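PDB 3MMH: methionine-R-sulfoxide reductase from Neisseria meningitidis, which reduces the R form of free methionine sulfoxide to methionine, using a GAF domain as the catalytic scaffold. Local coordinates for residues C85-A90 with H103-A108; A41-A46 with L147-L152. All coordinates share one frame; numbering follows the deposited sequence. Where two conformers were deposited one is given.

The two contacts lie on opposite sides of the chain's centre, their own centres 20 Å apart and their nearest atoms about 11 Å apart, so they do not touch. Interaction 1 (85-90 with 103-108) lies beside the pocket: Cys85 and Ile107, one from each segment, bind the amino and carboxylate end of methionine sulfoxide. Interaction 2 (41-46 with 147-152) joins two helices of the layer packed against the antiparallel sheet, and its Leu43 side chain stays about 13 Å from the substrate. Along the chain interaction 1 is nested within the loop that interaction 2 closes. One is polar and at the surface, the other apolar and buried; both reach the second subunit.

Interaction 1 of 2, residues C85-A90 with H103-A108. With SME (methionine sulfoxide), chain C.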
ATOM      1  N   CYS A  85      -5.153 -10.967  13.904  1.00 11.30           N
ATOM      2  CA  CYS A  85      -4.031 -11.297  13.047  1.00 11.25           C
ATOM      3  C   CYS A  85      -3.045 -12.292  13.707  1.00 11.69           C
ATOM      4  O   CYS A  85      -2.672 -13.264  13.098  1.00 12.16           O
ATOM      5  CB  CYS A  85      -3.311 -10.074  12.603  1.00 11.95           C
ATOM      6  SG  CYS A  85      -4.185  -9.026  11.396  1.00 12.07           S
ATOM      7  N   GLY A  86      -2.687 -11.992  14.966  1.00 11.57           N
ATOM      8  CA  GLY A  86      -1.798 -12.884  15.660  1.00 13.70           C
ATOM      9  C   GLY A  86      -2.409 -14.201  15.998  1.00 13.31           C
ATOM     10  O   GLY A  86      -1.701 -15.241  16.102  1.00 14.49           O
ATOM     11  N   GLN A  87      -3.735 -14.228  16.241  1.00 13.95           N
ATOM     12  CA  GLN A  87      -4.473 -15.474  16.394  1.00 15.02           C
ATOM     13  C   GLN A  87      -4.510 -16.325  15.158  1.00 14.81           C
ATOM     14  O   GLN A  87      -4.343 -17.566  15.241  1.00 16.45           O
ATOM     15  CB  GLN A  87      -5.905 -15.231  16.826  1.00 15.92           C
ATOM     16  CG  GLN A  87      -6.046 -14.681  18.213  1.00 18.53           C
ATOM     17  CD  GLN A  87      -7.386 -14.026  18.508  1.00 18.44           C
ATOM     18  OE1 GLN A  87      -8.319 -14.089  17.705  1.00 20.88           O
ATOM     19  NE2 GLN A  87      -7.451 -13.381  19.653  1.00 20.24           N
ATOM     20  N   ALA A  88      -4.703 -15.714  13.996  1.00 13.27           N
ATOM     21  CA  ALA A  88      -4.708 -16.502  12.745  1.00 12.75           C
ATOM     22  C   ALA A  88      -3.355 -17.137  12.566  1.00 13.13           C
ATOM     23  O   ALA A  88      -3.262 -18.301  12.145  1.00 14.71           O
ATOM     24  CB  ALA A  88      -5.075 -15.629  11.553  1.00 13.77           C
ATOM     25  N   TRP A  89      -2.289 -16.398  12.826  1.00 13.70           N
ATOM     26  CA  TRP A  89      -0.920 -16.926  12.758  1.00 14.04           C
ATOM     27  C   TRP A  89      -0.757 -18.097  13.733  1.00 14.96           C
ATOM     28  O   TRP A  89      -0.328 -19.171  13.341  1.00 16.82           O
ATOM     29  CB  TRP A  89       0.046 -15.787  13.048  1.00 13.92           C
ATOM     30  CG  TRP A  89       1.486 -16.116  13.083  1.00 14.85           C
ATOM     31  CD1 TRP A  89       2.111 -17.245  12.667  1.00 16.27           C
ATOM     32  CD2 TRP A  89       2.530 -15.185  13.468  1.00 14.05           C
ATOM     33  NE1 TRP A  89       3.476 -17.115  12.862  1.00 17.15           N
ATOM     34  CE2 TRP A  89       3.765 -15.844  13.301  1.00 14.77           C
ATOM     35  CE3 TRP A  89       2.523 -13.887  13.987  1.00 14.24           C
ATOM     36  CZ2 TRP A  89       4.981 -15.270  13.608  1.00 15.84           C
ATOM     37  CZ3 TRP A  89       3.750 -13.307  14.331  1.00 15.70           C
ATOM     38  CH2 TRP A  89       4.978 -14.014  14.143  1.00 15.99           C
ATOM     39  N   ALA A  90      -1.157 -17.921  14.981  1.00 16.18           N
ATOM     40  CA  ALA A  90      -0.958 -18.961  15.992  1.00 17.06           C
ATOM     41  C   ALA A  90      -1.820 -20.195  15.649  1.00 19.87           C
ATOM     42  O   ALA A  90      -1.354 -21.324  15.896  1.00 23.23           O
ATOM     43  CB  ALA A  90      -1.325 -18.411  17.396  1.00 19.30           C
ATOM     44  N   HIS A 103     -15.217 -10.388  20.015  1.00 26.15           N
ATOM     45  CA  HIS A 103     -14.092 -11.219  19.708  1.00 24.59           C
ATOM     46  C   HIS A 103     -13.016 -11.068  20.741  1.00 21.83           C
ATOM     47  O   HIS A 103     -12.573  -9.936  20.984  1.00 24.32           O
ATOM     48  CB  HIS A 103     -13.529 -10.934  18.321  1.00 24.46           C
ATOM     49  CG  HIS A 103     -12.706 -12.066  17.841  1.00 23.18           C
ATOM     50  ND1 HIS A 103     -13.242 -13.223  17.288  1.00 23.16           N
ATOM     51  CD2 HIS A 103     -11.365 -12.150  17.690  1.00 23.36           C
ATOM     52  CE1 HIS A 103     -12.236 -14.005  16.930  1.00 21.73           C
ATOM     53  NE2 HIS A 103     -11.100 -13.381  17.172  1.00 28.37           N
ATOM     54  N   PRO A 104     -12.503 -12.206  21.261  1.00 21.39           N
ATOM     55  CA  PRO A 104     -11.470 -12.004  22.287  1.00 22.00           C
ATOM     56  C   PRO A 104     -10.192 -11.355  21.743  1.00 19.81           C
ATOM     57  O   PRO A 104      -9.682 -11.833  20.703  1.00 21.22           O
ATOM     58  CB  PRO A 104     -11.218 -13.448  22.794  1.00 22.59           C
ATOM     59  CG  PRO A 104     -12.441 -14.239  22.430  1.00 26.90           C
ATOM     60  CD  PRO A 104     -13.026 -13.603  21.195  1.00 23.37           C
ATOM     61  N   ASP A 105      -9.713 -10.306  22.405  1.00 19.38           N
ATOM     62  CA  ASP A 105      -8.402  -9.679  22.122  1.00 17.34           C
ATOM     63  C   ASP A 105      -8.237  -9.066  20.694  1.00 16.91           C
ATOM     64  O   ASP A 105      -7.142  -9.007  20.195  1.00 18.45           O
ATOM     65  CB  ASP A 105      -7.250 -10.649  22.388  1.00 16.79           C
ATOM     66  CG  ASP A 105      -5.875 -10.004  22.456  1.00 15.06           C
ATOM     67  OD1 ASP A 105      -5.758  -8.905  23.065  1.00 16.53           O
ATOM     68  OD2 ASP A 105      -4.888 -10.559  21.908  1.00 14.15           O
ATOM     69  N   HIS A 106      -9.308  -8.606  20.072  1.00 18.19           N
ATOM     70  CA  HIS A 106      -9.246  -7.802  18.861  1.00 16.90           C
ATOM     71  C   HIS A 106      -8.369  -6.573  19.114  1.00 18.34           C
ATOM     72  O   HIS A 106      -8.470  -5.920  20.178  1.00 19.74           O
ATOM     73  CB  HIS A 106     -10.681  -7.417  18.445  1.00 18.75           C
ATOM     74  CG  HIS A 106     -10.729  -6.471  17.304  1.00 19.07           C
ATOM     75  ND1 HIS A 106     -10.969  -5.134  17.482  1.00 20.48           N
ATOM     76  CD2 HIS A 106     -10.528  -6.644  15.976  1.00 17.22           C
ATOM     77  CE1 HIS A 106     -10.955  -4.517  16.316  1.00 18.43           C
ATOM     78  NE2 HIS A 106     -10.649  -5.412  15.384  1.00 17.60           N
ATOM     79  N   ILE A 107      -7.525  -6.281  18.128  1.00 16.88           N
ATOM     80  CA  ILE A 107      -6.712  -5.083  18.186  1.00 16.28           C
ATOM     81  C   ILE A 107      -7.409  -4.031  17.285  1.00 16.93           C
ATOM     82  O   ILE A 107      -7.462  -4.189  16.049  1.00 16.23           O
ATOM     83  CB  ILE A 107      -5.267  -5.365  17.810  1.00 16.24           C
ATOM     84  CG1 ILE A 107      -4.598  -6.353  18.718  1.00 17.08           C
ATOM     85  CG2 ILE A 107      -4.494  -4.044  17.670  1.00 18.40           C
ATOM     86  CD1 ILE A 107      -3.247  -6.777  18.219  1.00 19.49           C
ATOM     87  N   ALA A 108      -7.831  -2.938  17.905  1.00 17.54           N
ATOM     88  CA  ALA A 108      -8.550  -1.887  17.231  1.00 18.35           C
ATOM     89  C   ALA A 108      -7.605  -0.778  16.690  1.00 19.73           C
ATOM     90  O   ALA A 108      -7.572   0.319  17.230  1.00 23.03           O
ATOM     91  CB  ALA A 108      -9.735  -1.311  18.127  1.00 19.69           C
TER
HETATM   92  N   SME C 168      -7.713  -5.855  13.824  1.00 13.70           N
HETATM   93  CA  SME C 168      -6.388  -6.499  13.668  1.00 13.31           C
HETATM   94  CB  SME C 168      -5.227  -5.483  13.615  1.00 14.55           C
HETATM   95  CG  SME C 168      -4.924  -4.891  12.229  1.00 14.03           C
HETATM   96  S   SME C 168      -6.023  -3.608  11.783  1.00 20.21           S
HETATM   97  OE  SME C 168      -7.447  -3.736  12.029  1.00 26.51           O
HETATM   98  CE  SME C 168      -5.452  -3.264  10.172  1.00 14.89           C
HETATM   99  C   SME C 168      -6.183  -7.540  14.733  1.00 13.49           C
HETATM  100  O   SME C 168      -5.157  -8.231  14.669  1.00 13.58           O
HETATM  101  OXT SME C 168      -7.087  -7.701  15.640  1.00 14.17           O
HETATM  102  O   HOH W   1      -5.154 -13.206  21.411  1.00 18.67           O
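The amide of Gln87 meets two consecutive residues of the 103-108 loop, His103 and Pro104, with one polar atom for each. Its side chain leaves helix 83-91 with CG anti to the carbonyl carbon (chi1 -68°) and runs on extended, which carries the amide across to the loop. Gln87 OE1 accepts from His103 NE2 at 2.9 Å. This bond lies in the carbonyl plane of Gln87 but is somewhat bent, and the imidazole, met near its edge, is turned 43° from the amide. The amide's other end gives a straighter bond (168°), with Gln87 NE2 2.9 Å from Pro104 O; that oxygen lies in the Gln87 amide plane. Because Pro104 O can only accept, NE2 must face it, which leaves OE1 for the His103 N-H. Gln87 NE2 also donates to a water, which in turn donates to Asp105 OD2 at 2.7 Å. The same carboxylate oxygen is salt-bridged to Arg82 and accepts from Gly83 N, tying the type II turn of His103 to His106 to the start of the helix. In this GAF domain the helix and loop border the substrate pocket and hold the carboxylate of methionine sulfoxide between them. Cys85 N donates to SME O at 2.8 Å and Ile107 N to SME OXT at 2.9 Å, one backbone N-H from each segment. The substrate's amino nitrogen SME N returns a bond to Ile107 O at 2.8 Å, so Ile107 grips both polar groups through its backbone. Val84 N and Glu116 also hydrogen-bond to the ligand.

Interaction 2 of 2, residues A41-A46 with L147-L152; sequences AVLKEA and LYLGEL
Leu43 and Leu152 meet tip to tip between helices 32-47 and 143-165, with Leu43 CD1 3.8 Å from Leu152 CD2. The two arrive by different torsions: Leu43 holds CG anti to its carbonyl carbon (chi1 -67°), whereas in Leu152 CG lies opposite the backbone N (chi1 179°). Leu149, one turn earlier on the second helix, adds a looser touch to the same methyl, Leu43 CD1 to Leu149 CD2 at 4.3 Å. One branch of Leu43 therefore serves both leucines. All three are buried, yet the two segments stay well apart: their nearest alpha carbons, Leu43 CA and Leu149 CA, are 10.0 Å from each other. The contact lies in the helical layer packed against the antiparallel sheet of the GAF domain: Leu43 also rests on Val52 of strand 51-58, while Leu149 packs on Tyr15 and Leu152 on Ile22 of helix 11-27. Away from these methyls the segments part. On the second helix Leu147 and Glu151 are exposed to solvent, and the Tyr148 ring meets that of Tyr15, planes about 25° apart. On the first helix Glu45 and Ala41 belong to a magnesium ion site. Ala41, Val42 and Glu45 pack on Gly71, Leu73 and Pro72, respectively, of the second subunit, and Lys44 NZ is hydrogen-bonded to Trp49 O.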
ATOM      1  N   ALA A  41      -4.801  -3.128  -3.872  1.00  7.73           N
ATOM      2  CA  ALA A  41      -5.517  -2.194  -4.709  1.00  8.08           C
ATOM      3  C   ALA A  41      -6.691  -2.777  -5.414  1.00  8.06           C
ATOM      4  O   ALA A  41      -7.757  -2.130  -5.557  1.00  8.68           O
ATOM      5  CB  ALA A  41      -4.541  -1.589  -5.763  1.00  9.08           C
ATOM      6  N   VAL A  42      -6.537  -3.985  -5.965  1.00  7.73           N
ATOM      7  CA  VAL A  42      -7.649  -4.646  -6.668  1.00  8.33           C
ATOM      8  C   VAL A  42      -8.804  -4.955  -5.696  1.00  8.19           C
ATOM      9  O   VAL A  42      -9.973  -4.673  -5.991  1.00  8.48           O
ATOM     10  CB  VAL A  42      -7.226  -5.868  -7.432  1.00  9.25           C
ATOM     11  CG1 VAL A  42      -8.437  -6.534  -8.075  1.00 10.86           C
ATOM     12  CG2 VAL A  42      -6.247  -5.530  -8.516  1.00 10.83           C
ATOM     13  N   LEU A  43      -8.435  -5.495  -4.528  1.00  8.13           N
ATOM     14  CA  LEU A  43      -9.483  -5.801  -3.555  1.00  8.40           C
ATOM     15  C   LEU A  43     -10.211  -4.554  -3.066  1.00  7.75           C
ATOM     16  O   LEU A  43     -11.432  -4.536  -2.930  1.00  8.46           O
ATOM     17  CB  LEU A  43      -8.906  -6.583  -2.401  1.00  8.96           C
ATOM     18  CG  LEU A  43      -8.414  -7.999  -2.701  1.00  9.10           C
ATOM     19  CD1 LEU A  43      -7.653  -8.542  -1.483  1.00 10.03           C
ATOM     20  CD2 LEU A  43      -9.560  -8.922  -3.104  1.00 10.42           C
ATOM     21  N   LYS A  44      -9.435  -3.476  -2.809  1.00  8.38           N
ATOM     22  CA  LYS A  44     -10.065  -2.238  -2.362  1.00  9.02           C
ATOM     23  C   LYS A  44     -11.007  -1.683  -3.388  1.00  9.10           C
ATOM     24  O   LYS A  44     -12.132  -1.254  -3.088  1.00 10.31           O
ATOM     25  CB  LYS A  44      -8.998  -1.208  -2.035  1.00  8.81           C
ATOM     26  CG  LYS A  44      -9.491   0.055  -1.346  1.00 10.79           C
ATOM     27  CD  LYS A  44      -9.847  -0.142   0.179  1.00 14.92           C
ATOM     28  CE  LYS A  44     -10.063   1.111   0.952  1.00 15.88           C
ATOM     29  NZ  LYS A  44     -11.386   1.615   0.943  1.00 17.90           N
ATOM     30  N   GLU A  45     -10.602  -1.662  -4.662  1.00  9.53           N
ATOM     31  CA  GLU A  45     -11.426  -1.119  -5.744  1.00 10.82           C
ATOM     32  C   GLU A  45     -12.691  -2.013  -5.915  1.00  9.48           C
ATOM     33  O   GLU A  45     -13.804  -1.503  -6.071  1.00 11.51           O
ATOM     34  CB  GLU A  45     -10.661  -0.994  -7.078  1.00 11.73           C
ATOM     35  CG  GLU A  45     -11.476  -0.380  -8.113  1.00 15.91           C
ATOM     36  CD  GLU A  45     -10.813  -0.004  -9.405  1.00 17.28           C
ATOM     37  OE1 GLU A  45      -9.676  -0.335  -9.614  1.00 16.90           O
ATOM     38  OE2 GLU A  45     -11.467   0.643 -10.258  1.00 24.87           O
ATOM     39  N   ALA A  46     -12.527  -3.317  -5.934  1.00  9.80           N
ATOM     40  CA  ALA A  46     -13.600  -4.239  -6.228  1.00 10.83           C
ATOM     41  C   ALA A  46     -14.624  -4.254  -5.090  1.00  9.95           C
ATOM     42  O   ALA A  46     -15.833  -4.182  -5.322  1.00 10.95           O
ATOM     43  CB  ALA A  46     -13.055  -5.643  -6.469  1.00 12.65           C
ATOM     44  N   LEU A 147     -13.625 -18.661   1.750  1.00 11.45           N
ATOM     45  CA  LEU A 147     -13.291 -19.541   0.643  0.70 11.41           C
ATOM     46  C   LEU A 147     -12.393 -18.825  -0.384  1.00 10.20           C
ATOM     47  O   LEU A 147     -11.320 -19.306  -0.744  1.00 10.93           O
ATOM     48  CB  LEU A 147     -14.554 -20.076  -0.032  0.70 13.19           C
ATOM     49  CG  LEU A 147     -14.298 -21.077  -1.173  0.70 13.96           C
ATOM     50  CD1 LEU A 147     -14.002 -22.450  -0.539  0.70 14.24           C
ATOM     51  CD2 LEU A 147     -15.536 -21.180  -2.098  0.70 14.26           C
ATOM     52  N   TYR A 148     -12.854 -17.700  -0.882  1.00 10.97           N
ATOM     53  CA  TYR A 148     -12.160 -17.031  -1.964  1.00 10.12           C
ATOM     54  C   TYR A 148     -10.924 -16.295  -1.561  1.00 10.14           C
ATOM     55  O   TYR A 148      -9.919 -16.356  -2.282  1.00 10.61           O
ATOM     56  CB  TYR A 148     -13.139 -16.134  -2.738  1.00 10.86           C
ATOM     57  CG  TYR A 148     -14.099 -16.944  -3.568  1.00 12.25           C
ATOM     58  CD1 TYR A 148     -13.672 -17.794  -4.591  1.00 13.88           C
ATOM     59  CD2 TYR A 148     -15.479 -16.780  -3.435  1.00 13.20           C
ATOM     60  CE1 TYR A 148     -14.602 -18.518  -5.338  1.00 15.30           C
ATOM     61  CE2 TYR A 148     -16.370 -17.489  -4.231  1.00 14.43           C
ATOM     62  CZ  TYR A 148     -15.922 -18.385  -5.147  1.00 14.43           C
ATOM     63  OH  TYR A 148     -16.842 -19.098  -5.923  1.00 18.69           O
ATOM     64  N   LEU A 149     -10.876 -15.703  -0.372  1.00  9.66           N
ATOM     65  CA  LEU A 149      -9.593 -15.139   0.087  1.00  9.98           C
ATOM     66  C   LEU A 149      -8.637 -16.243   0.432  1.00  9.07           C
ATOM     67  O   LEU A 149      -7.417 -16.061   0.287  1.00 10.07           O
ATOM     68  CB  LEU A 149      -9.782 -14.164   1.250  1.00  9.61           C
ATOM     69  CG  LEU A 149     -10.573 -12.885   0.899  1.00  9.56           C
ATOM     70  CD1 LEU A 149     -10.904 -12.117   2.151  1.00 10.91           C
ATOM     71  CD2 LEU A 149      -9.791 -12.026  -0.111  1.00 10.89           C
ATOM     72  N   GLY A 150      -9.107 -17.433   0.831  1.00 10.58           N
ATOM     73  CA  GLY A 150      -8.201 -18.565   0.955  1.00 11.31           C
ATOM     74  C   GLY A 150      -7.607 -18.995  -0.353  1.00 10.96           C
ATOM     75  O   GLY A 150      -6.401 -19.312  -0.405  1.00 12.88           O
ATOM     76  N   GLU A 151      -8.382 -18.962  -1.419  1.00 11.62           N
ATOM     77  CA  GLU A 151      -7.809 -19.270  -2.737  1.00 12.44           C
ATOM     78  C   GLU A 151      -6.854 -18.176  -3.184  1.00 11.17           C
ATOM     79  O   GLU A 151      -5.824 -18.486  -3.783  1.00 11.89           O
ATOM     80  CB  GLU A 151      -8.952 -19.413  -3.753  1.00 14.30           C
ATOM     81  CG  GLU A 151      -9.843 -20.648  -3.596  1.00 20.02           C
ATOM     82  CD  GLU A 151      -9.034 -21.942  -3.550  0.80 23.84           C
ATOM     83  OE1 GLU A 151      -8.154 -22.124  -4.392  0.80 31.72           O
ATOM     84  OE2 GLU A 151      -9.218 -22.693  -2.574  0.80 34.95           O
ATOM     85  N   LEU A 152      -7.127 -16.918  -2.893  1.00 10.44           N
ATOM     86  CA  LEU A 152      -6.224 -15.842  -3.180  1.00 10.46           C
ATOM     87  C   LEU A 152      -4.883 -16.050  -2.426  1.00 10.10           C
ATOM     88  O   LEU A 152      -3.804 -15.798  -2.984  1.00 10.34           O
ATOM     89  CB  LEU A 152      -6.832 -14.508  -2.834  1.00 10.20           C
ATOM     90  CG  LEU A 152      -5.911 -13.302  -3.091  1.00 11.25           C
ATOM     91  CD1 LEU A 152      -5.430 -13.226  -4.525  1.00 12.69           C
ATOM     92  CD2 LEU A 152      -6.698 -12.019  -2.712  1.00 12.68           C
TER